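Local coordinates for metal-dependent phosphohydrolase, HDOD domain-containing (Geobacter sulfurreducens, PDB 3HC1), which is of uncharacterised function but binds two iron ions in an HD-type site and is probably a metal-dependent phosphohydrolase, at residues V59-L67 with A97-K108. Numbering follows the deposited sequence.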
ATOM      1  N   VAL A  59      21.277   5.405  -8.640  1.00 41.61           N
ATOM      2  CA  VAL A  59      20.803   4.858  -7.375  1.00 40.84           C
ATOM      3  C   VAL A  59      19.491   4.120  -7.628  1.00 39.63           C
ATOM      4  O   VAL A  59      19.352   2.949  -7.243  1.00 42.07           O
ATOM      5  CB  VAL A  59      20.628   5.955  -6.295  1.00 42.05           C
ATOM      6  CG1 VAL A  59      20.235   5.341  -4.929  1.00 37.19           C
ATOM      7  CG2 VAL A  59      21.913   6.796  -6.171  1.00 43.46           C
ATOM      8  N   LEU A  60      18.550   4.791  -8.298  1.00 36.64           N
ATOM      9  CA  LEU A  60      17.275   4.173  -8.658  1.00 32.76           C
ATOM     10  C   LEU A  60      17.514   2.939  -9.500  1.00 30.57           C
ATOM     11  O   LEU A  60      16.927   1.902  -9.222  1.00 27.95           O
ATOM     12  CB  LEU A  60      16.361   5.152  -9.391  1.00 31.19           C
ATOM     13  CG  LEU A  60      14.902   4.750  -9.556  1.00 32.33           C
ATOM     14  CD1 LEU A  60      14.256   4.382  -8.190  1.00 24.65           C
ATOM     15  CD2 LEU A  60      14.137   5.870 -10.241  1.00 29.28           C
ATOM     16  N   THR A  61      18.405   3.030 -10.495  1.00 29.75           N
ATOM     17  CA  THR A  61      18.712   1.879 -11.378  1.00 29.94           C
ATOM     18  C   THR A  61      19.191   0.641 -10.633  1.00 29.68           C
ATOM     19  O   THR A  61      18.651  -0.441 -10.813  1.00 31.68           O
ATOM     20  CB  THR A  61      19.776   2.252 -12.444  1.00 30.30           C
ATOM     21  OG1 THR A  61      19.199   3.180 -13.372  1.00 31.33           O
ATOM     22  CG2 THR A  61      20.264   1.008 -13.177  1.00 27.68           C
ATOM     23  N   ALA A  62      20.208   0.800  -9.798  1.00 30.56           N
ATOM     24  CA  ALA A  62      20.706  -0.291  -8.954  1.00 30.66           C
ATOM     25  C   ALA A  62      19.638  -0.873  -8.017  1.00 29.88           C
ATOM     26  O   ALA A  62      19.618  -2.080  -7.750  1.00 27.49           O
ATOM     27  CB  ALA A  62      21.919   0.181  -8.146  1.00 32.21           C
ATOM     28  N   ARG A  63      18.755  -0.015  -7.503  1.00 31.18           N
ATOM     29  CA  ARG A  63      17.651  -0.484  -6.681  1.00 29.22           C
ATOM     30  C   ARG A  63      16.753  -1.389  -7.503  1.00 28.34           C
ATOM     31  O   ARG A  63      16.395  -2.475  -7.043  1.00 25.01           O
ATOM     32  CB  ARG A  63      16.827   0.671  -6.106  1.00 32.02           C
ATOM     33  CG  ARG A  63      17.421   1.370  -4.880  1.00 31.37           C
ATOM     34  CD  ARG A  63      16.477   2.461  -4.459  1.00 30.07           C
ATOM     35  NE  ARG A  63      17.096   3.517  -3.679  1.00 33.71           N
ATOM     36  CZ  ARG A  63      16.453   4.630  -3.311  1.00 36.93           C
ATOM     37  NH1 ARG A  63      15.186   4.838  -3.657  1.00 28.36           N
ATOM     38  NH2 ARG A  63      17.079   5.552  -2.602  1.00 40.62           N
ATOM     39  N   VAL A  64      16.420  -0.953  -8.727  1.00 27.05           N
ATOM     40  CA  VAL A  64      15.521  -1.720  -9.592  1.00 25.39           C
ATOM     41  C   VAL A  64      16.116  -3.088  -9.966  1.00 26.39           C
ATOM     42  O   VAL A  64      15.442  -4.122  -9.859  1.00 25.75           O
ATOM     43  CB  VAL A  64      15.129  -0.938 -10.854  1.00 24.60           C
ATOM     44  CG1 VAL A  64      14.419  -1.847 -11.868  1.00 19.63           C
ATOM     45  CG2 VAL A  64      14.271   0.258 -10.480  1.00 27.12           C
ATOM     46  N   VAL A  65      17.387  -3.099 -10.348  1.00 27.33           N
ATOM     47  CA  VAL A  65      18.080  -4.376 -10.634  1.00 29.07           C
ATOM     48  C   VAL A  65      18.026  -5.336  -9.414  1.00 29.94           C
ATOM     49  O   VAL A  65      17.768  -6.536  -9.575  1.00 27.99           O
ATOM     50  CB  VAL A  65      19.523  -4.127 -11.124  1.00 26.93           C
ATOM     51  CG1 VAL A  65      20.232  -5.434 -11.440  1.00 26.59           C
ATOM     52  CG2 VAL A  65      19.475  -3.241 -12.343  1.00 25.80           C
ATOM     53  N   HIS A  66      18.189  -4.790  -8.203  1.00 28.91           N
ATOM     54  CA  HIS A  66      18.093  -5.593  -6.974  1.00 30.12           C
ATOM     55  C   HIS A  66      16.697  -6.222  -6.769  1.00 29.60           C
ATOM     56  O   HIS A  66      16.568  -7.410  -6.510  1.00 29.55           O
ATOM     57  CB  HIS A  66      18.516  -4.754  -5.758  1.00 29.57           C
ATOM     58  CG  HIS A  66      18.388  -5.465  -4.451  1.00 33.84           C
ATOM     59  ND1 HIS A  66      19.375  -6.292  -3.954  1.00 37.75           N
ATOM     60  CD2 HIS A  66      17.387  -5.478  -3.537  1.00 36.67           C
ATOM     61  CE1 HIS A  66      18.986  -6.783  -2.788  1.00 33.86           C
ATOM     62  NE2 HIS A  66      17.779  -6.315  -2.519  1.00 44.84           N
ATOM     63  N   LEU A  67      15.651  -5.423  -6.887  1.00 29.36           N
ATOM     64  CA  LEU A  67      14.283  -5.951  -6.723  1.00 27.44           C
ATOM     65  C   LEU A  67      13.976  -6.936  -7.854  1.00 27.18           C
ATOM     66  O   LEU A  67      13.388  -7.965  -7.607  1.00 27.42           O
ATOM     67  CB  LEU A  67      13.280  -4.817  -6.710  1.00 26.20           C
ATOM     68  CG  LEU A  67      11.820  -5.141  -6.417  1.00 29.79           C
ATOM     69  CD1 LEU A  67      11.694  -6.013  -5.114  1.00 31.57           C
ATOM     70  CD2 LEU A  67      11.058  -3.824  -6.317  1.00 20.13           C
ATOM     71  N   ALA A  97       8.250  -2.347 -10.251  1.00 18.31           N
ATOM     72  CA  ALA A  97       9.557  -2.322  -9.579  1.00 17.87           C
ATOM     73  C   ALA A  97      10.074  -0.873  -9.445  1.00 20.92           C
ATOM     74  O   ALA A  97      10.621  -0.482  -8.397  1.00 21.58           O
ATOM     75  CB  ALA A  97      10.566  -3.195 -10.327  1.00 18.59           C
ATOM     76  N   ILE A  98       9.935  -0.095 -10.514  1.00 21.35           N
ATOM     77  CA  ILE A  98      10.360   1.328 -10.502  1.00 22.47           C
ATOM     78  C   ILE A  98       9.552   2.138  -9.451  1.00 21.29           C
ATOM     79  O   ILE A  98      10.117   2.893  -8.631  1.00 21.39           O
ATOM     80  CB  ILE A  98      10.253   1.984 -11.917  1.00 22.46           C
ATOM     81  CG1 ILE A  98      11.279   1.349 -12.881  1.00 18.28           C
ATOM     82  CG2 ILE A  98      10.532   3.468 -11.824  1.00 27.92           C
ATOM     83  CD1 ILE A  98      11.219   1.868 -14.304  1.00 19.46           C
ATOM     84  N   PHE A  99       8.240   1.954  -9.491  1.00 17.80           N
ATOM     85  CA  PHE A  99       7.371   2.597  -8.539  1.00 19.31           C
ATOM     86  C   PHE A  99       7.835   2.328  -7.097  1.00 20.22           C
ATOM     87  O   PHE A  99       7.963   3.246  -6.300  1.00 17.88           O
ATOM     88  CB  PHE A  99       5.934   2.116  -8.729  1.00 18.68           C
ATOM     89  CG  PHE A  99       4.971   2.758  -7.800  1.00 22.48           C
ATOM     90  CD1 PHE A  99       4.391   3.971  -8.128  1.00 27.88           C
ATOM     91  CD2 PHE A  99       4.646   2.157  -6.601  1.00 30.09           C
ATOM     92  CE1 PHE A  99       3.501   4.575  -7.262  1.00 33.97           C
ATOM     93  CE2 PHE A  99       3.747   2.771  -5.726  1.00 29.91           C
ATOM     94  CZ  PHE A  99       3.188   3.970  -6.075  1.00 22.06           C
ATOM     95  N   THR A 100       8.120   1.062  -6.815  1.00 19.61           N
ATOM     96  CA  THR A 100       8.549   0.596  -5.488  1.00 20.88           C
ATOM     97  C   THR A 100       9.882   1.204  -5.079  1.00 21.39           C
ATOM     98  O   THR A 100      10.058   1.646  -3.943  1.00 20.81           O
ATOM     99  CB  THR A 100       8.605  -0.965  -5.489  1.00 19.39           C
ATOM    100  OG1 THR A 100       7.285  -1.450  -5.796  1.00 20.53           O
ATOM    101  CG2 THR A 100       9.068  -1.532  -4.157  1.00 17.37           C
ATOM    102  N   CYS A 101      10.830   1.219  -6.020  1.00 21.05           N
ATOM    103  CA  CYS A 101      12.172   1.687  -5.719  1.00 20.91           C
ATOM    104  C   CYS A 101      12.252   3.163  -5.591  1.00 17.95           C
ATOM    105  O   CYS A 101      13.142   3.630  -4.926  1.00 22.19           O
ATOM    106  CB  CYS A 101      13.182   1.204  -6.757  1.00 19.25           C
ATOM    107  SG  CYS A 101      13.324  -0.582  -6.671  1.00 26.10           S
ATOM    108  N   ALA A 102      11.297   3.880  -6.178  1.00 24.75           N
ATOM    109  CA  ALA A 102      11.233   5.342  -6.051  1.00 27.19           C
ATOM    110  C   ALA A 102      10.425   5.742  -4.821  1.00 25.46           C
ATOM    111  O   ALA A 102      10.791   6.669  -4.140  1.00 22.18           O
ATOM    112  CB  ALA A 102      10.621   6.005  -7.318  1.00 26.66           C
ATOM    113  N   ILE A 103       9.328   5.049  -4.548  1.00 24.04           N
ATOM    114  CA  ILE A 103       8.465   5.434  -3.436  1.00 18.89           C
ATOM    115  C   ILE A 103       9.189   5.174  -2.068  1.00 20.80           C
ATOM    116  O   ILE A 103       8.829   5.755  -1.055  1.00 22.22           O
ATOM    117  CB  ILE A 103       7.111   4.753  -3.536  1.00 20.41           C
ATOM    118  CG1 ILE A 103       6.036   5.503  -2.716  1.00 30.31           C
ATOM    119  CG2 ILE A 103       7.170   3.293  -3.149  1.00 20.63           C
ATOM    120  CD1 ILE A 103       5.512   6.709  -3.418  1.00 36.14           C
ATOM    121  N   VAL A 104      10.193   4.303  -2.051  1.00 17.07           N
ATOM    122  CA  VAL A 104      10.857   3.970  -0.788  1.00 18.65           C
ATOM    123  C   VAL A 104      11.492   5.228  -0.137  1.00 20.07           C
ATOM    124  O   VAL A 104      11.536   5.327   1.078  1.00 18.16           O
ATOM    125  CB  VAL A 104      11.817   2.801  -0.890  1.00 18.09           C
ATOM    126  CG1 VAL A 104      13.026   3.146  -1.793  1.00 19.36           C
ATOM    127  CG2 VAL A 104      12.255   2.347   0.534  1.00 18.99           C
ATOM    128  N   ASP A 105      11.909   6.210  -0.933  1.00 17.82           N
ATOM    129  CA  ASP A 105      12.437   7.462  -0.362  1.00 19.56           C
ATOM    130  C   ASP A 105      11.430   8.207   0.509  1.00 17.68           C
ATOM    131  O   ASP A 105      11.801   8.806   1.496  1.00 19.96           O
ATOM    132  CB  ASP A 105      12.955   8.408  -1.462  1.00 20.74           C
ATOM    133  CG  ASP A 105      14.173   7.866  -2.152  1.00 19.66           C
ATOM    134  OD1 ASP A 105      14.980   7.190  -1.492  1.00 27.88           O
ATOM    135  OD2 ASP A 105      14.310   8.091  -3.371  1.00 41.43           O
ATOM    136  N   LEU A 106      10.164   8.157   0.150  1.00 16.68           N
ATOM    137  CA  LEU A 106       9.110   8.686   0.998  1.00 19.67           C
ATOM    138  C   LEU A 106       9.082   8.065   2.403  1.00 18.98           C
ATOM    139  O   LEU A 106       8.871   8.764   3.373  1.00 18.20           O
ATOM    140  CB  LEU A 106       7.751   8.510   0.345  1.00 17.21           C
ATOM    141  CG  LEU A 106       6.559   8.969   1.233  1.00 20.79           C
ATOM    142  CD1 LEU A 106       6.527  10.531   1.339  1.00 18.16           C
ATOM    143  CD2 LEU A 106       5.279   8.454   0.636  1.00 26.47           C
ATOM    144  N   PHE A 107       9.305   6.764   2.483  1.00 19.17           N
ATOM    145  CA  PHE A 107       9.250   6.040   3.740  1.00 20.04           C
ATOM    146  C   PHE A 107      10.575   6.168   4.546  1.00 16.02           C
ATOM    147  O   PHE A 107      10.606   5.935   5.747  1.00 18.21           O
ATOM    148  CB  PHE A 107       8.938   4.551   3.467  1.00 19.51           C
ATOM    149  CG  PHE A 107       7.522   4.276   3.059  1.00 17.12           C
ATOM    150  CD1 PHE A 107       7.103   4.527   1.769  1.00 23.21           C
ATOM    151  CD2 PHE A 107       6.595   3.784   3.974  1.00 18.20           C
ATOM    152  CE1 PHE A 107       5.835   4.256   1.373  1.00 20.39           C
ATOM    153  CE2 PHE A 107       5.338   3.487   3.593  1.00 19.08           C
ATOM    154  CZ  PHE A 107       4.931   3.729   2.282  1.00 19.47           C
ATOM    155  N   LYS A 108      11.676   6.507   3.870  1.00 17.61           N
ATOM    156  CA  LYS A 108      12.986   6.668   4.496  1.00 20.23           C
ATOM    157  C   LYS A 108      13.250   8.068   4.978  1.00 19.17           C
ATOM    158  O   LYS A 108      14.046   8.249   5.881  1.00 18.28           O
ATOM    159  CB  LYS A 108      14.131   6.418   3.501  1.00 20.84           C
ATOM    160  CG  LYS A 108      14.582   5.055   3.318  1.00 28.38           C
ATOM    161  CD  LYS A 108      16.069   5.050   2.773  1.00 36.96           C
ATOM    162  CE  LYS A 108      16.202   5.654   1.338  1.00 43.12           C
ATOM    163  NZ  LYS A 108      16.880   7.010   1.233  1.00 51.48           N
TER
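A97 turns its methyl toward the helix of V59-L67, where CB lies 4.1 Å from CD2 of L67. I98 lies across V64, with CG1 4.0 Å from V64 CG2, and its side chain also touches V50 and L54 of helix 47-54. T100 CG2 meets L67 CD2, the two side chains crossing at about a right angle, while T100 OG1 is hydrogen-bonded to Y146 OH. C101 is one knob, fitting among L60, R63, V64 and L67, with CB 3.6 Å from L60 CD1. Two helices of the all-helical HDOD domain thus pack knobs-into-holes, the axes of the two segments coming within 9.1 Å and their N-to-C directions 125° apart, away from the di-iron site. Where helix 82-108 kinks, D105 N has no bond to C101 O, which instead accepts one from R63 NH1 at 2.7 Å, with a C=O...N angle of 174°. R63 is the reciprocal knob, among C101, V104, D105 and K108; its chain, extended from CG to NE, carries the head past V104 CG1. D105 adds a salt bridge, R63 NH2 reaching the syn lone pair of OD1 at 2.9 Å with the guanidinium and carboxylate planes 70° apart. K108 NZ bonds weakly to the same OD1.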